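Ulvan Lyase-PL25 (Pseudoalteromonas sp. PLSV, PDB 5UAM) cleaves ulvan, the sulfated cell-wall polysaccharide of green seaweeds, as a polysaccharide lyase of family PL25. Local coordinates at residues D351-Q356 against I373-T378. Sequence-based numbering, arbitrary orientation. Where two conformers were deposited one is given.
Sequences DKVIPQ and IRYLTT
One face of the Tyr375 ring is covered by Val353: methyl CG2 sits 3.8 Å from the ring centroid and 17° off the normal, which meets the geometry of a CH-pi contact. The methyl is displaced toward the CE1 rim, where CG2 comes 3.6 Å from Tyr375 CE1. Around the same ring gather Phe365, Phe399 and His339, the last two with planes nearly perpendicular to it, and a hydrogen bond to His339 ND1 satisfies the buried phenol OH. Val353 presents both its branches: with CG1 anti to the backbone N (chi1 174°), CG2 lies over the outer half of the ring while CG1 reaches its root, 4.1 Å from Tyr375 CD1. Beside this pair, Ile354 extends its outermost methyl, CD1, to 4.1 Å from Thr377 OG1. A methyl against an oxygen at this distance is a van der Waals approach; the polar partner of the hydroxyl is Arg362 O, to which it is hydrogen-bonded. The nearest CA atoms, those of Val353 and Tyr375, stand 8.1 Å apart, a spacing for side-chain packing rather than strand pairing. All four touching residues are buried. Strand 347-352 is outermost in its four-stranded antiparallel sheet, and 373-381 is the second strand of the next; the chain leaving one sheet thus packs against the other, as between successive blades of a beta-propeller.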
ATOM      1  N   ASP A 351      12.375  14.579   9.186  1.00 18.92           N
ATOM      2  CA  ASP A 351      13.059  13.890  10.276  1.00 20.18           C
ATOM      3  C   ASP A 351      12.589  12.446  10.391  1.00 18.10           C
ATOM      4  O   ASP A 351      11.433  12.120  10.114  1.00 17.27           O
ATOM      5  CB  ASP A 351      12.796  14.623  11.588  1.00 21.87           C
ATOM      6  CG  ASP A 351      13.234  16.081  11.538  1.00 31.06           C
ATOM      7  OD1 ASP A 351      14.458  16.313  11.470  1.00 33.38           O
ATOM      8  OD2 ASP A 351      12.358  16.978  11.545  1.00 32.09           O
ATOM      9  N   LYS A 352      13.514  11.573  10.792  1.00 18.62           N
ATOM     10  CA  LYS A 352      13.182  10.174  11.026  1.00 17.24           C
ATOM     11  C   LYS A 352      12.193  10.069  12.175  1.00 17.45           C
ATOM     12  O   LYS A 352      12.298  10.782  13.182  1.00 20.71           O
ATOM     13  CB  LYS A 352      14.441   9.388  11.412  1.00 19.71           C
ATOM     14  CG  LYS A 352      15.451   9.191  10.299  1.00 22.84           C
ATOM     15  CD  LYS A 352      16.687   8.453  10.826  1.00 26.71           C
ATOM     16  CE  LYS A 352      17.719   8.241   9.751  1.00 32.95           C
ATOM     17  NZ  LYS A 352      18.944   7.620  10.343  1.00 34.06           N
ATOM     18  N   VAL A 353      11.236   9.158  12.026  1.00 15.20           N
ATOM     19  CA  VAL A 353      10.298   8.870  13.105  1.00 16.83           C
ATOM     20  C   VAL A 353      11.030   8.277  14.298  1.00 17.31           C
ATOM     21  O   VAL A 353      10.892   8.753  15.430  1.00 18.83           O
ATOM     22  CB  VAL A 353       9.177   7.942  12.604  1.00 18.16           C
ATOM     23  CG1 VAL A 353       8.281   7.519  13.762  1.00 18.19           C
ATOM     24  CG2 VAL A 353       8.333   8.620  11.497  1.00 16.88           C
ATOM     25  N   ILE A 354      11.824   7.236  14.064  1.00 18.64           N
ATOM     26  CA  ILE A 354      12.601   6.589  15.121  1.00 17.42           C
ATOM     27  C   ILE A 354      13.970   7.266  15.159  1.00 18.82           C
ATOM     28  O   ILE A 354      14.750   7.105  14.206  1.00 21.39           O
ATOM     29  CB  ILE A 354      12.724   5.080  14.882  1.00 17.65           C
ATOM     30  CG1 ILE A 354      11.318   4.469  14.778  1.00 18.94           C
ATOM     31  CG2 ILE A 354      13.525   4.465  16.032  1.00 20.01           C
ATOM     32  CD1 ILE A 354      11.284   2.971  14.430  1.00 23.71           C
ATOM     33  N   PRO A 355      14.302   8.008  16.213  1.00 22.39           N
ATOM     34  CA  PRO A 355      15.558   8.769  16.212  1.00 25.32           C
ATOM     35  C   PRO A 355      16.773   7.853  16.121  1.00 26.50           C
ATOM     36  O   PRO A 355      16.833   6.802  16.760  1.00 29.16           O
ATOM     37  CB  PRO A 355      15.533   9.512  17.554  1.00 29.64           C
ATOM     38  CG  PRO A 355      14.201   9.308  18.141  1.00 34.99           C
ATOM     39  CD  PRO A 355      13.563   8.133  17.479  1.00 23.46           C
ATOM     40  N   GLN A 356      17.734   8.259  15.290  1.00 29.72           N
ATOM     41  CA  GLN A 356      19.032   7.594  15.162  1.00 35.08           C
ATOM     42  C   GLN A 356      18.935   6.137  14.710  1.00 36.66           C
ATOM     43  O   GLN A 356      19.901   5.378  14.832  1.00 39.59           O
ATOM     44  CB  GLN A 356      19.852   7.694  16.452  1.00 37.67           C
ATOM     45  CG  GLN A 356      20.353   9.104  16.774  1.00 50.77           C
ATOM     46  CD  GLN A 356      19.317   9.950  17.497  1.00 55.95           C
ATOM     47  OE1 GLN A 356      18.731   9.520  18.494  1.00 58.52           O
ATOM     48  NE2 GLN A 356      19.088  11.164  16.998  1.00 53.61           N
ATOM     49  N   ILE A 373       0.793  13.722  15.734  1.00 17.94           N
ATOM     50  CA  ILE A 373       0.926  12.623  14.787  1.00 16.03           C
ATOM     51  C   ILE A 373       1.322  11.360  15.538  1.00 15.39           C
ATOM     52  O   ILE A 373       2.208  11.400  16.394  1.00 17.11           O
ATOM     53  CB  ILE A 373       2.013  12.974  13.760  1.00 16.39           C
ATOM     54  CG1 ILE A 373       1.681  14.293  13.049  1.00 17.01           C
ATOM     55  CG2 ILE A 373       2.206  11.844  12.771  1.00 18.46           C
ATOM     56  CD1 ILE A 373       2.866  15.210  12.939  1.00 20.32           C
ATOM     57  N   ARG A 374       0.670  10.243  15.218  0.59 15.61           N
ATOM     58  CA  ARG A 374       0.978   8.945  15.815  0.59 16.22           C
ATOM     59  C   ARG A 374       1.259   7.958  14.700  0.59 15.00           C
ATOM     60  O   ARG A 374       0.425   7.785  13.807  0.59 16.20           O
ATOM     61  CB  ARG A 374      -0.215   8.369  16.586  0.59 20.21           C
ATOM     62  CG  ARG A 374      -0.611   9.019  17.873  0.59 28.40           C
ATOM     63  CD  ARG A 374      -1.916   8.370  18.340  0.59 36.70           C
ATOM     64  NE  ARG A 374      -1.706   7.127  19.068  0.59 34.21           N
ATOM     65  CZ  ARG A 374      -2.576   6.114  19.122  0.59 28.15           C
ATOM     66  NH1 ARG A 374      -3.720   6.150  18.453  0.59 21.06           N
ATOM     67  NH2 ARG A 374      -2.287   5.052  19.840  0.59 31.11           N
ATOM     68  N   TYR A 375       2.411   7.300  14.751  1.00 13.83           N
ATOM     69  CA  TYR A 375       2.719   6.201  13.849  1.00 12.68           C
ATOM     70  C   TYR A 375       2.552   4.885  14.580  1.00 13.34           C
ATOM     71  O   TYR A 375       2.915   4.770  15.755  1.00 16.34           O
ATOM     72  CB  TYR A 375       4.176   6.249  13.389  1.00 15.03           C
ATOM     73  CG  TYR A 375       4.439   7.126  12.190  1.00 13.07           C
ATOM     74  CD1 TYR A 375       4.578   8.494  12.329  1.00 14.08           C
ATOM     75  CD2 TYR A 375       4.536   6.584  10.921  1.00 12.04           C
ATOM     76  CE1 TYR A 375       4.805   9.299  11.231  1.00 13.96           C
ATOM     77  CE2 TYR A 375       4.777   7.370   9.814  1.00 13.48           C
ATOM     78  CZ  TYR A 375       4.904   8.732   9.968  1.00 13.62           C
ATOM     79  OH  TYR A 375       5.139   9.514   8.850  1.00 14.46           O
ATOM     80  N   LEU A 376       2.032   3.897  13.874  1.00 13.37           N
ATOM     81  CA  LEU A 376       2.180   2.507  14.282  1.00 12.95           C
ATOM     82  C   LEU A 376       3.228   1.945  13.324  1.00 14.01           C
ATOM     83  O   LEU A 376       2.986   1.830  12.112  1.00 14.54           O
ATOM     84  CB  LEU A 376       0.842   1.776  14.226  1.00 14.23           C
ATOM     85  CG  LEU A 376       0.839   0.349  14.764  1.00 16.23           C
ATOM     86  CD1 LEU A 376       1.457   0.262  16.149  1.00 16.35           C
ATOM     87  CD2 LEU A 376      -0.591  -0.195  14.820  1.00 16.13           C
ATOM     88  N   THR A 377       4.424   1.695  13.854  1.00 14.71           N
ATOM     89  CA  THR A 377       5.587   1.430  13.021  1.00 14.82           C
ATOM     90  C   THR A 377       6.261   0.136  13.438  1.00 14.96           C
ATOM     91  O   THR A 377       6.308  -0.209  14.622  1.00 14.56           O
ATOM     92  CB  THR A 377       6.551   2.629  13.038  1.00 20.92           C
ATOM     93  OG1 THR A 377       7.815   2.279  12.448  1.00 21.99           O
ATOM     94  CG2 THR A 377       6.786   3.081  14.409  1.00 27.62           C
ATOM     95  N   THR A 378       6.764  -0.590  12.451  1.00 14.51           N
ATOM     96  CA  THR A 378       7.557  -1.774  12.736  1.00 14.72           C
ATOM     97  C   THR A 378       9.032  -1.519  12.458  1.00 15.79           C
ATOM     98  O   THR A 378       9.398  -0.841  11.495  1.00 15.94           O
ATOM     99  CB  THR A 378       7.051  -3.029  12.014  1.00 16.17           C
ATOM    100  OG1 THR A 378       7.817  -4.163  12.442  1.00 17.50           O
ATOM    101  CG2 THR A 378       7.194  -2.927  10.535  1.00 17.68           C
TER